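Local atomic coordinates of thiamine pyrophosphokinase (Bacillus subtilis, PDB entry 3LM8), a protein that catalyses the ATP-dependent pyrophosphorylation of thiamine, yielding thiamine diphosphate and AMP, and takes part in thiamine salvage. Residues Pro16-Tyr21 with Gln98-Thr103; Leu116-Val121 with Ile136-Pro141; Tyr144-Asp149 with Asn191-Ser196; Asp163-Thr168 with Phe202-Leu207. The protein carries 1 engineered substitution. All blocks are in the same frame, centred on the assembly; numbering follows the deposited sequence.

Contact 1 of 4, residues Pro16-Tyr21 with Gln98-Thr103; sequences PDLTGY and QIFGIT
F100 drives the edge of its ring toward the face of Y21 in a T-shaped pair: CZ of F100 sits over the centre of the Y21 ring, and the two planes meet at 64° with centroids 5.2 Å apart. L18 uses the F100 ring differently, laying CD2 over one face, 4.0 Å from the ring centroid, in a CH-pi contact. P16 approaches at the ring edge, its CD 4.0 Å from F100 CD1. With CG of F100 anti to the carbonyl carbon (chi1 -51°), the phenyl projects from the strand into this group of three. The loop after strand 3-7 packs on the C-terminal end of strand 96-100, its neighbour in the parallel part of the alpha/beta catalytic domain. Q98 buries far less than F100: its NE2 lies 4.0 Å from Y21 CD1, the amide plane nearly perpendicular to the ring, and N5 and R128 hydrogen-bond that amide. An alanine in place of Y21 would strip the aromatic face from F100 and would probably leave the phenyl edge and the Q98 amide facing a gap. On the solvent side lie D17 and the start of the 3-10 segment 19-21, with a weak bond from G20 N to D17 OD1.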
loop_
_atom_site.group_PDB
_atom_site.type_symbol
_atom_site.label_atom_id
_atom_site.label_comp_id
_atom_site.label_asym_id
_atom_site.label_seq_id
_atom_site.Cartn_x
_atom_site.Cartn_y
_atom_site.Cartn_z
ATOM N N PRO A 16 -2.803 -10.064 4.672
ATOM C CA PRO A 16 -2.202 -11.283 4.119
ATOM C C PRO A 16 -1.174 -11.887 5.045
ATOM O O PRO A 16 -0.882 -11.354 6.113
ATOM C CB PRO A 16 -1.515 -10.799 2.836
ATOM C CG PRO A 16 -2.100 -9.448 2.580
ATOM C CD PRO A 16 -2.312 -8.884 3.945
ATOM N N ASP A 17 -0.614 -13.002 4.606
ATOM C CA ASP A 17 0.441 -13.668 5.341
ATOM C C ASP A 17 1.648 -12.732 5.202
ATOM O O ASP A 17 2.084 -12.406 4.088
ATOM C CB ASP A 17 0.738 -15.024 4.693
ATOM C CG ASP A 17 2.115 -15.553 5.041
ATOM O OD1 ASP A 17 2.714 -16.224 4.171
ATOM O OD2 ASP A 17 2.594 -15.309 6.176
ATOM N N LEU A 18 2.177 -12.268 6.322
ATOM C CA LEU A 18 3.324 -11.383 6.251
ATOM C C LEU A 18 4.602 -12.217 6.084
ATOM O O LEU A 18 5.519 -11.823 5.365
ATOM C CB LEU A 18 3.388 -10.515 7.515
ATOM C CG LEU A 18 2.092 -9.738 7.770
ATOM C CD1 LEU A 18 2.187 -8.935 9.072
ATOM C CD2 LEU A 18 1.831 -8.821 6.588
ATOM N N THR A 19 4.632 -13.376 6.743
ATOM C CA THR A 19 5.764 -14.300 6.702
ATOM C C THR A 19 6.457 -14.369 5.338
ATOM O O THR A 19 7.661 -14.113 5.231
ATOM C CB THR A 19 5.307 -15.727 7.099
ATOM O OG1 THR A 19 4.934 -15.734 8.481
ATOM C CG2 THR A 19 6.416 -16.741 6.881
ATOM N N GLY A 20 5.691 -14.705 4.304
ATOM C CA GLY A 20 6.253 -14.821 2.970
ATOM C C GLY A 20 6.826 -13.539 2.399
ATOM O O GLY A 20 7.460 -13.549 1.336
ATOM N N TYR A 21 6.603 -12.435 3.103
ATOM C CA TYR A 21 7.103 -11.135 2.677
ATOM C C TYR A 21 8.421 -10.824 3.376
ATOM O O TYR A 21 9.047 -9.787 3.114
ATOM C CB TYR A 21 6.066 -10.035 2.980
ATOM C CG TYR A 21 5.011 -9.858 1.905
ATOM C CD1 TYR A 21 5.314 -9.212 0.703
ATOM C CD2 TYR A 21 3.710 -10.337 2.086
ATOM C CE1 TYR A 21 4.348 -9.044 -0.295
ATOM C CE2 TYR A 21 2.731 -10.176 1.090
ATOM C CZ TYR A 21 3.058 -9.528 -0.097
ATOM O OH TYR A 21 2.104 -9.359 -1.082
ATOM N N GLN A 98 5.971 -1.056 1.327
ATOM C CA GLN A 98 4.758 -1.854 1.237
ATOM C C GLN A 98 4.018 -1.732 2.557
ATOM O O GLN A 98 4.581 -1.980 3.622
ATOM C CB GLN A 98 5.096 -3.313 0.915
ATOM C CG GLN A 98 5.460 -3.515 -0.555
ATOM C CD GLN A 98 5.907 -4.932 -0.877
ATOM O OE1 GLN A 98 5.536 -5.496 -1.922
ATOM N NE2 GLN A 98 6.722 -5.514 0.010
ATOM N N ILE A 99 2.752 -1.337 2.480
ATOM C CA ILE A 99 1.944 -1.131 3.674
ATOM C C ILE A 99 0.778 -2.097 3.791
ATOM O O ILE A 99 0.049 -2.337 2.821
ATOM C CB ILE A 99 1.385 0.305 3.715
ATOM C CG1 ILE A 99 2.507 1.315 3.422
ATOM C CG2 ILE A 99 0.765 0.567 5.077
ATOM C CD1 ILE A 99 2.055 2.754 3.241
ATOM N N PHE A 100 0.594 -2.627 4.998
ATOM C CA PHE A 100 -0.480 -3.575 5.279
ATOM C C PHE A 100 -1.378 -3.035 6.394
ATOM O O PHE A 100 -1.026 -2.048 7.053
ATOM C CB PHE A 100 0.125 -4.919 5.697
ATOM C CG PHE A 100 1.157 -5.431 4.745
ATOM C CD1 PHE A 100 0.832 -6.400 3.800
ATOM C CD2 PHE A 100 2.460 -4.923 4.774
ATOM C CE1 PHE A 100 1.792 -6.866 2.893
ATOM C CE2 PHE A 100 3.428 -5.378 3.876
ATOM C CZ PHE A 100 3.090 -6.354 2.931
ATOM N N GLY A 101 -2.517 -3.695 6.614
ATOM C CA GLY A 101 -3.437 -3.261 7.657
ATOM C C GLY A 101 -3.927 -1.896 7.247
ATOM O O GLY A 101 -4.084 -0.981 8.061
ATOM N N ILE A 102 -4.179 -1.789 5.952
ATOM C CA ILE A 102 -4.599 -0.558 5.334
ATOM C C ILE A 102 -6.098 -0.470 5.052
ATOM O O ILE A 102 -6.617 0.577 4.638
ATOM C CB ILE A 102 -3.766 -0.371 4.057
ATOM C CG1 ILE A 102 -2.700 0.690 4.319
ATOM C CG2 ILE A 102 -4.655 -0.072 2.855
ATOM C CD1 ILE A 102 -1.806 0.949 3.129
ATOM N N THR A 103 -6.797 -1.573 5.280
ATOM C CA THR A 103 -8.236 -1.601 5.066
ATOM C C THR A 103 -8.894 -2.002 6.371
ATOM O O THR A 103 -8.257 -2.592 7.233
ATOM C CB THR A 103 -8.607 -2.586 3.963
ATOM O OG1 THR A 103 -7.964 -3.837 4.210
ATOM C CG2 THR A 103 -8.153 -2.053 2.614
#

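Contact 2 of 4, residues Leu116-Val121 with Ile136-Pro141; sequences LLYKGV and IQMFPP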
loop_
_atom_site.group_PDB
_atom_site.type_symbol
_atom_site.label_atom_id
_atom_site.label_comp_id
_atom_site.label_asym_id
_atom_site.label_seq_id
_atom_site.Cartn_x
_atom_site.Cartn_y
_atom_site.Cartn_z
ATOM N N LEU A 116 -2.122 8.950 1.133
ATOM C CA LEU A 116 -0.714 8.728 1.459
ATOM C C LEU A 116 0.100 8.417 0.205
ATOM O O LEU A 116 1.254 8.828 0.093
ATOM C CB LEU A 116 -0.563 7.563 2.456
ATOM C CG LEU A 116 -0.991 7.740 3.923
ATOM C CD1 LEU A 116 -0.185 8.845 4.563
ATOM C CD2 LEU A 116 -2.457 8.078 4.008
ATOM N N LEU A 117 -0.497 7.681 -0.728
ATOM C CA LEU A 117 0.187 7.316 -1.963
ATOM C C LEU A 117 0.604 8.542 -2.785
ATOM O O LEU A 117 1.565 8.495 -3.571
ATOM C CB LEU A 117 -0.728 6.438 -2.806
ATOM C CG LEU A 117 -1.085 5.087 -2.205
ATOM C CD1 LEU A 117 -2.269 4.487 -2.957
ATOM C CD2 LEU A 117 0.132 4.188 -2.267
ATOM N N TYR A 118 -0.145 9.626 -2.605
ATOM C CA TYR A 118 0.106 10.871 -3.308
ATOM C C TYR A 118 1.467 11.410 -2.908
ATOM O O TYR A 118 2.215 11.915 -3.739
ATOM C CB TYR A 118 -0.978 11.902 -2.973
ATOM C CG TYR A 118 -0.885 13.148 -3.819
ATOM C CD1 TYR A 118 -1.114 13.092 -5.189
ATOM C CD2 TYR A 118 -0.491 14.367 -3.267
ATOM C CE1 TYR A 118 -0.943 14.211 -5.992
ATOM C CE2 TYR A 118 -0.315 15.499 -4.069
ATOM C CZ TYR A 118 -0.540 15.406 -5.432
ATOM O OH TYR A 118 -0.329 16.489 -6.251
ATOM N N LYS A 119 1.782 11.285 -1.624
ATOM C CA LYS A 119 3.049 11.750 -1.073
ATOM C C LYS A 119 4.209 10.951 -1.660
ATOM O O LYS A 119 5.357 11.385 -1.628
ATOM C CB LYS A 119 3.023 11.593 0.450
ATOM C CG LYS A 119 4.134 12.297 1.201
ATOM C CD LYS A 119 3.883 12.205 2.699
ATOM C CE LYS A 119 4.721 13.202 3.483
ATOM N NZ LYS A 119 4.302 13.249 4.914
ATOM N N GLY A 120 3.898 9.781 -2.203
ATOM C CA GLY A 120 4.926 8.937 -2.781
ATOM C C GLY A 120 5.339 9.307 -4.188
ATOM O O GLY A 120 6.490 9.093 -4.558
ATOM N N VAL A 121 4.414 9.843 -4.982
ATOM C CA VAL A 121 4.739 10.236 -6.349
ATOM C C VAL A 121 5.591 11.492 -6.297
ATOM O O VAL A 121 6.423 11.728 -7.173
ATOM C CB VAL A 121 3.468 10.508 -7.199
ATOM C CG1 VAL A 121 2.711 9.209 -7.426
ATOM C CG2 VAL A 121 2.568 11.510 -6.509
ATOM N N ILE A 136 -2.766 -1.751 -4.228
ATOM C CA ILE A 136 -3.012 -0.429 -4.765
ATOM C C ILE A 136 -1.704 0.291 -5.004
ATOM O O ILE A 136 -0.771 0.179 -4.202
ATOM C CB ILE A 136 -3.882 0.395 -3.796
ATOM C CG1 ILE A 136 -5.203 -0.328 -3.583
ATOM C CG2 ILE A 136 -4.147 1.784 -4.373
ATOM C CD1 ILE A 136 -5.910 0.090 -2.368
ATOM N N GLN A 137 -1.639 1.029 -6.106
ATOM C CA GLN A 137 -0.436 1.774 -6.451
ATOM C C GLN A 137 -0.786 2.946 -7.346
ATOM O O GLN A 137 -1.659 2.855 -8.210
ATOM C CB GLN A 137 0.564 0.871 -7.165
ATOM C CG GLN A 137 1.989 1.018 -6.689
ATOM C CD GLN A 137 2.952 0.148 -7.485
ATOM O OE1 GLN A 137 2.837 -1.082 -7.498
ATOM N NE2 GLN A 137 3.908 0.787 -8.157
HETATM N N MSE A 138 -0.103 4.058 -7.120
HETATM C CA MSE A 138 -0.328 5.255 -7.902
HETATM C C MSE A 138 0.858 5.505 -8.805
HETATM O O MSE A 138 1.993 5.212 -8.447
HETATM C CB MSE A 138 -0.537 6.456 -6.983
HETATM C CG MSE A 138 -1.987 6.699 -6.606
HETATM SE SE MSE A 138 -2.241 8.372 -5.667
HETATM C CE MSE A 138 -0.690 9.344 -6.294
ATOM N N PHE A 139 0.599 6.042 -9.985
ATOM C CA PHE A 139 1.691 6.325 -10.902
ATOM C C PHE A 139 1.610 7.690 -11.552
ATOM O O PHE A 139 0.524 8.185 -11.898
ATOM C CB PHE A 139 1.757 5.304 -12.044
ATOM C CG PHE A 139 2.005 3.892 -11.604
ATOM C CD1 PHE A 139 0.962 3.104 -11.129
ATOM C CD2 PHE A 139 3.281 3.339 -11.701
ATOM C CE1 PHE A 139 1.183 1.779 -10.757
ATOM C CE2 PHE A 139 3.518 2.019 -11.332
ATOM C CZ PHE A 139 2.466 1.230 -10.858
ATOM N N PRO A 140 2.768 8.334 -11.699
ATOM C CA PRO A 140 2.823 9.649 -12.343
ATOM C C PRO A 140 2.904 9.318 -13.838
ATOM O O PRO A 140 2.961 8.146 -14.216
ATOM C CB PRO A 140 4.133 10.238 -11.818
ATOM C CG PRO A 140 5.017 9.008 -11.648
ATOM C CD PRO A 140 4.041 8.012 -11.019
ATOM N N PRO A 141 2.883 10.332 -14.709
ATOM C CA PRO A 141 2.973 9.985 -16.130
ATOM C C PRO A 141 4.221 9.139 -16.434
ATOM O O PRO A 141 5.269 9.310 -15.818
ATOM C CB PRO A 141 2.990 11.351 -16.799
ATOM C CG PRO A 141 1.997 12.115 -15.931
ATOM C CD PRO A 141 2.457 11.734 -14.531
#
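The last turns of helix 107-122, at L117 and V121, pass over M138 and P140 of the segment 136-141, the helix and strand axes 8.2 Å apart at closest approach and their directions 40° from parallel. M138, a selenomethionine here, buries more surface than any other residue. Its SE lies 3.8 Å from L117 CB, and a bend at chi3 (24°) turns CE under the helix, where it meets V121 CG1 at 3.6 Å and Y118 CD1 at 3.9 Å. V121 crosses M138 at about a right angle; the same CG1 also reaches P140 CD, 4.0 Å away, so one methyl bridges strand and following loop. At the other end L117 extends CD1 to I136 CG2, at 3.6 Å, the two side chains again roughly perpendicular. No hydrogen bond joins the segments, and the contact is apolar throughout. I127 and L129 of strand 126-131 continue the patch beneath L117, while I206 and F160 add to the packing round M138. This is helix-on-sheet packing of an alpha/beta fold: helix 107-122 forms the connection of a beta-alpha-beta crossover from strand 96-100 to strand 126-131, and it reaches one strand further, onto 134-139, the antiparallel partner of 126-131.

Contact 3 of 4, residues Tyr144-Asp149 with Asn191-Ser196; sequences YDIEKD and NELIHS
The side chains of I146 and L193 cross at a slant, their CD1 methyls 3.5 Å apart. In I146 the branch that does the touching, CG1, stands between the backbone N and the carbonyl carbon (chi1 54°), which directs CD1 at the leucine. The other branch of L193, CD2, also touches I146 but lies closer to the backbone of K148, 3.5 Å from its CA, so the leucine fork reaches from I146 to K148, past the E147 carbonyl carbon.

K148 reaches across the loop. Its chain leaves with CG anti to the backbone N and bends at chi3 (-70°), so that CE passes 3.2 Å from H195 O and NZ makes a weak, long hydrogen bond to L193 O (3.4 Å). The lysine's aliphatic part thus lies over loop carbonyls. The firmer polar link is backbone to backbone: K148 N donates to S196 O at 3.0 Å, and the same oxygen receives a CA-H...O contact from E147 CA. Although E147 CG also approaches S196 O, the glutamate side chain as a whole turns from the loop.

Behind I146 and L193 the packing continues onto I155 of strand 154-159 and onto F172. N191, at the start of the loop, touches the bound thiamine and leans on Y174, another pocket residue. The contact therefore joins the end of edge strand 142-147 to the loop that leads from the thiamine pocket into strand 197-202, its antiparallel neighbour in the four-stranded sheet.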
loop_
_atom_site.group_PDB
_atom_site.type_symbol
_atom_site.label_atom_id
_atom_site.label_comp_id
_atom_site.label_asym_id
_atom_site.label_seq_id
_atom_site.Cartn_x
_atom_site.Cartn_y
_atom_site.Cartn_z
ATOM N N TYR A 144 4.526 1.899 -17.883
ATOM C CA TYR A 144 4.776 0.779 -16.975
ATOM C C TYR A 144 4.339 -0.614 -17.447
ATOM O O TYR A 144 3.343 -0.771 -18.159
ATOM C CB TYR A 144 4.100 1.089 -15.635
ATOM C CG TYR A 144 4.252 2.532 -15.195
ATOM C CD1 TYR A 144 5.331 2.936 -14.412
ATOM C CD2 TYR A 144 3.326 3.506 -15.600
ATOM C CE1 TYR A 144 5.493 4.275 -14.036
ATOM C CE2 TYR A 144 3.474 4.847 -15.235
ATOM C CZ TYR A 144 4.562 5.226 -14.450
ATOM O OH TYR A 144 4.721 6.548 -14.081
ATOM N N ASP A 145 5.100 -1.622 -17.020
ATOM C CA ASP A 145 4.836 -3.023 -17.350
ATOM C C ASP A 145 4.316 -3.756 -16.117
ATOM O O ASP A 145 4.697 -3.432 -14.995
ATOM C CB ASP A 145 6.129 -3.731 -17.778
ATOM C CG ASP A 145 6.526 -3.451 -19.217
ATOM O OD1 ASP A 145 7.710 -3.696 -19.547
ATOM O OD2 ASP A 145 5.668 -3.013 -20.020
ATOM N N ILE A 146 3.444 -4.740 -16.328
ATOM C CA ILE A 146 2.933 -5.574 -15.236
ATOM C C ILE A 146 2.948 -7.007 -15.731
ATOM O O ILE A 146 2.936 -7.265 -16.930
ATOM C CB ILE A 146 1.471 -5.259 -14.800
ATOM C CG1 ILE A 146 0.533 -5.318 -15.997
ATOM C CG2 ILE A 146 1.392 -3.913 -14.110
ATOM C CD1 ILE A 146 -0.914 -5.092 -15.605
ATOM N N GLU A 147 2.977 -7.939 -14.792
ATOM C CA GLU A 147 2.983 -9.358 -15.112
ATOM C C GLU A 147 1.618 -9.898 -14.687
ATOM O O GLU A 147 0.977 -9.331 -13.807
ATOM C CB GLU A 147 4.116 -10.051 -14.341
ATOM C CG GLU A 147 4.472 -11.442 -14.844
ATOM C CD GLU A 147 5.741 -11.986 -14.204
ATOM O OE1 GLU A 147 6.769 -11.272 -14.232
ATOM O OE2 GLU A 147 5.712 -13.123 -13.679
ATOM N N LYS A 148 1.158 -10.963 -15.331
ATOM C CA LYS A 148 -0.126 -11.542 -14.971
ATOM C C LYS A 148 -0.026 -12.030 -13.540
ATOM O O LYS A 148 1.013 -12.534 -13.125
ATOM C CB LYS A 148 -0.478 -12.718 -15.891
ATOM C CG LYS A 148 -1.774 -13.422 -15.501
ATOM C CD LYS A 148 -2.294 -14.344 -16.600
ATOM C CE LYS A 148 -2.800 -13.564 -17.802
ATOM N NZ LYS A 148 -3.485 -14.446 -18.793
ATOM N N ASP A 149 -1.100 -11.871 -12.778
ATOM C CA ASP A 149 -1.087 -12.321 -11.397
ATOM C C ASP A 149 -1.961 -13.556 -11.250
ATOM O O ASP A 149 -3.179 -13.505 -11.439
ATOM C CB ASP A 149 -1.576 -11.212 -10.466
ATOM C CG ASP A 149 -1.367 -11.549 -9.008
ATOM O OD1 ASP A 149 -1.469 -10.634 -8.167
ATOM O OD2 ASP A 149 -1.103 -12.732 -8.703
ATOM N N ASN A 191 -10.413 -4.593 -15.499
ATOM C CA ASN A 191 -9.739 -5.007 -16.723
ATOM C C ASN A 191 -9.015 -6.300 -16.359
ATOM O O ASN A 191 -9.007 -6.716 -15.202
ATOM C CB ASN A 191 -8.734 -3.944 -17.185
ATOM C CG ASN A 191 -8.525 -3.948 -18.693
ATOM O OD1 ASN A 191 -8.203 -2.914 -19.292
ATOM N ND2 ASN A 191 -8.704 -5.109 -19.316
ATOM N N GLU A 192 -8.417 -6.939 -17.348
ATOM C CA GLU A 192 -7.694 -8.180 -17.122
ATOM C C GLU A 192 -6.531 -8.241 -18.088
ATOM O O GLU A 192 -6.508 -7.529 -19.095
ATOM C CB GLU A 192 -8.610 -9.382 -17.365
ATOM C CG GLU A 192 -9.574 -9.705 -16.227
ATOM C CD GLU A 192 -10.597 -10.764 -16.617
ATOM O OE1 GLU A 192 -10.216 -11.762 -17.269
ATOM O OE2 GLU A 192 -11.783 -10.603 -16.260
ATOM N N LEU A 193 -5.558 -9.086 -17.778
ATOM C CA LEU A 193 -4.410 -9.251 -18.659
ATOM C C LEU A 193 -4.697 -10.481 -19.537
ATOM O O LEU A 193 -5.151 -11.510 -19.031
ATOM C CB LEU A 193 -3.153 -9.475 -17.812
ATOM C CG LEU A 193 -1.981 -8.486 -17.917
ATOM C CD1 LEU A 193 -2.466 -7.034 -18.020
ATOM C CD2 LEU A 193 -1.082 -8.687 -16.693
ATOM N N ILE A 194 -4.476 -10.380 -20.845
ATOM C CA ILE A 194 -4.712 -11.544 -21.698
ATOM C C ILE A 194 -3.393 -12.181 -22.115
ATOM O O ILE A 194 -3.362 -13.238 -22.739
ATOM C CB ILE A 194 -5.531 -11.196 -22.969
ATOM C CG1 ILE A 194 -4.758 -10.218 -23.853
ATOM C CG2 ILE A 194 -6.892 -10.637 -22.568
ATOM C CD1 ILE A 194 -5.436 -9.938 -25.179
ATOM N N HIS A 195 -2.300 -11.528 -21.751
ATOM C CA HIS A 195 -0.972 -12.022 -22.078
ATOM C C HIS A 195 -0.181 -12.207 -20.784
ATOM O O HIS A 195 -0.709 -11.991 -19.690
ATOM C CB HIS A 195 -0.247 -11.024 -22.990
ATOM C CG HIS A 195 -0.794 -10.954 -24.385
ATOM N ND1 HIS A 195 -2.016 -11.483 -24.739
ATOM C CD2 HIS A 195 -0.291 -10.389 -25.508
ATOM C CE1 HIS A 195 -2.244 -11.245 -26.018
ATOM N NE2 HIS A 195 -1.213 -10.582 -26.508
ATOM N N SER A 196 1.081 -12.606 -20.908
ATOM C CA SER A 196 1.927 -12.798 -19.741
ATOM C C SER A 196 2.381 -11.432 -19.202
ATOM O O SER A 196 2.525 -11.256 -17.991
ATOM C CB SER A 196 3.140 -13.671 -20.098
ATOM O OG SER A 196 3.951 -13.053 -21.088
#

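Contact 4 of 4, residues Asp163-Thr168 with Phe202-Leu207; sequences DIHELT and FVKGIL. Engineered in segment 202-207: V203 (natural residue Ala).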
loop_
_atom_site.group_PDB
_atom_site.type_symbol
_atom_site.label_atom_id
_atom_site.label_comp_id
_atom_site.label_asym_id
_atom_site.label_seq_id
_atom_site.Cartn_x
_atom_site.Cartn_y
_atom_site.Cartn_z
ATOM N N ASP A 163 -7.673 14.770 -15.009
ATOM C CA ASP A 163 -7.883 13.864 -16.135
ATOM C C ASP A 163 -6.597 13.135 -16.542
ATOM O O ASP A 163 -5.488 13.648 -16.369
ATOM C CB ASP A 163 -8.408 14.625 -17.355
ATOM C CG ASP A 163 -9.778 15.232 -17.131
ATOM O OD1 ASP A 163 -10.525 14.725 -16.260
ATOM O OD2 ASP A 163 -10.112 16.209 -17.849
ATOM N N ILE A 164 -6.755 11.932 -17.085
ATOM C CA ILE A 164 -5.609 11.156 -17.542
ATOM C C ILE A 164 -5.519 11.369 -19.048
ATOM O O ILE A 164 -6.520 11.240 -19.755
ATOM C CB ILE A 164 -5.786 9.652 -17.252
ATOM C CG1 ILE A 164 -6.024 9.438 -15.752
ATOM C CG2 ILE A 164 -4.558 8.884 -17.741
ATOM C CD1 ILE A 164 -4.893 9.916 -14.874
ATOM N N HIS A 165 -4.325 11.696 -19.534
ATOM C CA HIS A 165 -4.127 11.963 -20.956
ATOM C C HIS A 165 -3.318 10.928 -21.704
ATOM O O HIS A 165 -2.260 10.505 -21.249
ATOM C CB HIS A 165 -3.477 13.335 -21.143
ATOM C CG HIS A 165 -4.340 14.468 -20.689
ATOM N ND1 HIS A 165 -4.717 14.633 -19.375
ATOM C CD2 HIS A 165 -4.937 15.466 -21.380
ATOM C CE1 HIS A 165 -5.512 15.683 -19.273
ATOM N NE2 HIS A 165 -5.662 16.206 -20.477
ATOM N N GLU A 166 -3.832 10.543 -22.867
ATOM C CA GLU A 166 -3.187 9.569 -23.742
ATOM C C GLU A 166 -2.875 8.225 -23.077
ATOM O O GLU A 166 -1.747 7.733 -23.143
ATOM C CB GLU A 166 -1.903 10.170 -24.332
ATOM C CG GLU A 166 -2.130 11.369 -25.237
ATOM C CD GLU A 166 -0.828 11.909 -25.824
ATOM O OE1 GLU A 166 0.009 11.092 -26.274
ATOM O OE2 GLU A 166 -0.642 13.148 -25.847
ATOM N N LEU A 167 -3.890 7.636 -22.448
ATOM C CA LEU A 167 -3.742 6.351 -21.779
ATOM C C LEU A 167 -3.775 5.224 -22.797
ATOM O O LEU A 167 -4.709 5.126 -23.594
ATOM C CB LEU A 167 -4.872 6.134 -20.763
ATOM C CG LEU A 167 -4.909 4.760 -20.064
ATOM C CD1 LEU A 167 -3.618 4.539 -19.297
ATOM C CD2 LEU A 167 -6.091 4.683 -19.105
ATOM N N THR A 168 -2.755 4.376 -22.762
ATOM C CA THR A 168 -2.663 3.241 -23.666
ATOM C C THR A 168 -2.506 1.956 -22.874
ATOM O O THR A 168 -1.689 1.873 -21.959
ATOM C CB THR A 168 -1.464 3.390 -24.618
ATOM O OG1 THR A 168 -1.724 4.454 -25.545
ATOM C CG2 THR A 168 -1.217 2.084 -25.377
ATOM N N PHE A 202 0.522 6.798 -19.992
ATOM C CA PHE A 202 -0.238 8.026 -20.161
ATOM C C PHE A 202 0.749 9.179 -19.991
ATOM O O PHE A 202 1.786 9.036 -19.335
ATOM C CB PHE A 202 -1.370 8.097 -19.118
ATOM C CG PHE A 202 -0.928 7.766 -17.716
ATOM C CD1 PHE A 202 -0.572 6.464 -17.375
ATOM C CD2 PHE A 202 -0.801 8.772 -16.754
ATOM C CE1 PHE A 202 -0.090 6.171 -16.114
ATOM C CE2 PHE A 202 -0.320 8.481 -15.480
ATOM C CZ PHE A 202 0.040 7.177 -15.162
ATOM N N VAL A 203 0.431 10.324 -20.575
ATOM C CA VAL A 203 1.341 11.453 -20.505
ATOM C C VAL A 203 1.098 12.491 -19.412
ATOM O O VAL A 203 2.037 13.164 -18.984
ATOM C CB VAL A 203 1.386 12.152 -21.870
ATOM C CG1 VAL A 203 1.879 11.157 -22.918
ATOM C CG2 VAL A 203 -0.002 12.678 -22.243
ATOM N N LYS A 204 -0.144 12.614 -18.952
ATOM C CA LYS A 204 -0.471 13.595 -17.927
ATOM C C LYS A 204 -1.466 13.076 -16.880
ATOM O O LYS A 204 -2.366 12.294 -17.196
ATOM C CB LYS A 204 -1.027 14.855 -18.604
ATOM C CG LYS A 204 -1.116 16.080 -17.698
ATOM C CD LYS A 204 -1.584 17.309 -18.479
ATOM C CE LYS A 204 -1.393 18.583 -17.677
ATOM N NZ LYS A 204 0.054 18.849 -17.435
ATOM N N GLY A 205 -1.301 13.527 -15.636
ATOM C CA GLY A 205 -2.187 13.102 -14.564
ATOM C C GLY A 205 -1.604 12.107 -13.567
ATOM O O GLY A 205 -0.426 11.746 -13.612
ATOM N N ILE A 206 -2.451 11.666 -12.647
ATOM C CA ILE A 206 -2.065 10.709 -11.617
ATOM C C ILE A 206 -2.989 9.518 -11.755
ATOM O O ILE A 206 -4.204 9.647 -11.632
ATOM C CB ILE A 206 -2.248 11.310 -10.219
ATOM C CG1 ILE A 206 -1.425 12.590 -10.109
ATOM C CG2 ILE A 206 -1.840 10.304 -9.152
ATOM C CD1 ILE A 206 -1.781 13.426 -8.913
ATOM N N LEU A 207 -2.417 8.353 -12.015
ATOM C CA LEU A 207 -3.229 7.162 -12.188
ATOM C C LEU A 207 -3.124 6.213 -10.998
ATOM O O LEU A 207 -2.050 6.052 -10.408
ATOM C CB LEU A 207 -2.799 6.436 -13.452
ATOM C CG LEU A 207 -3.747 5.328 -13.886
ATOM C CD1 LEU A 207 -5.011 5.969 -14.476
ATOM C CD2 LEU A 207 -3.061 4.426 -14.912
#
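H165 and E166 lie where the chain turns a corner between strands 164-165 and 167-170, with E166 and L167 both facing C179 in a G1 beta bulge; the connection 202-207 packs against this corner. Two backbone bonds join the parts, V203 N to H165 O at 2.8 Å, nearly straight on to the carbonyl, and H165 N to K204 O at 3.1 Å. On the buried side I164 splits its branches: CG2 meets F202 CB at 3.6 Å, CG1 touches L207 CD1 at 3.8 Å, and CD1 lies by the backbone of I206. L167 adds CD1 against the F202 ring. These apolar groups belong to the beta sandwich of the thiamine-binding domain, for strand 197-202 lies in the four-stranded sheet, strand 207-212 in the large mixed one, and the loop carries the chain between them. Replacing I164 by an alanine would remove all three contacting atoms and is likely to leave F202 and L207 with a gap between them. On the outer side the imidazole of H165 and the chain of K204 lie side by side, CD of the lysine over one ring face, 4.2 Å above its plane. V203, an engineered residue, sets CG2 3.8 Å from E166 CB. G205 (phi 106°) lies so close to D163 O that a CB would clash with it. L167 continues toward the thiamine pocket, touching L176 and C188.

From the N terminus, contact 1 comes first and closes the longest loop, tying the turn after strand 3-7 to strand 96-100 within the catalytic domain. Contact 2 follows in series and closes a short one, joining helix 107-122 to strand 134-139 of the same large sheet. Contacts 3 and 4 then cross, their segments alternating along the chain, so that the thiamine-binding domain is interlaced. Contact 2 is the meeting point: the F139 ring packs on Y144 of contact 3, while F139 N probably bonds to L207 O of contact 4, and Y118 touches I206. Contacts 3 and 4 meet where Y144 packs on F202. Contact 1 stands apart, its centre about 29 Å from that of contact 4.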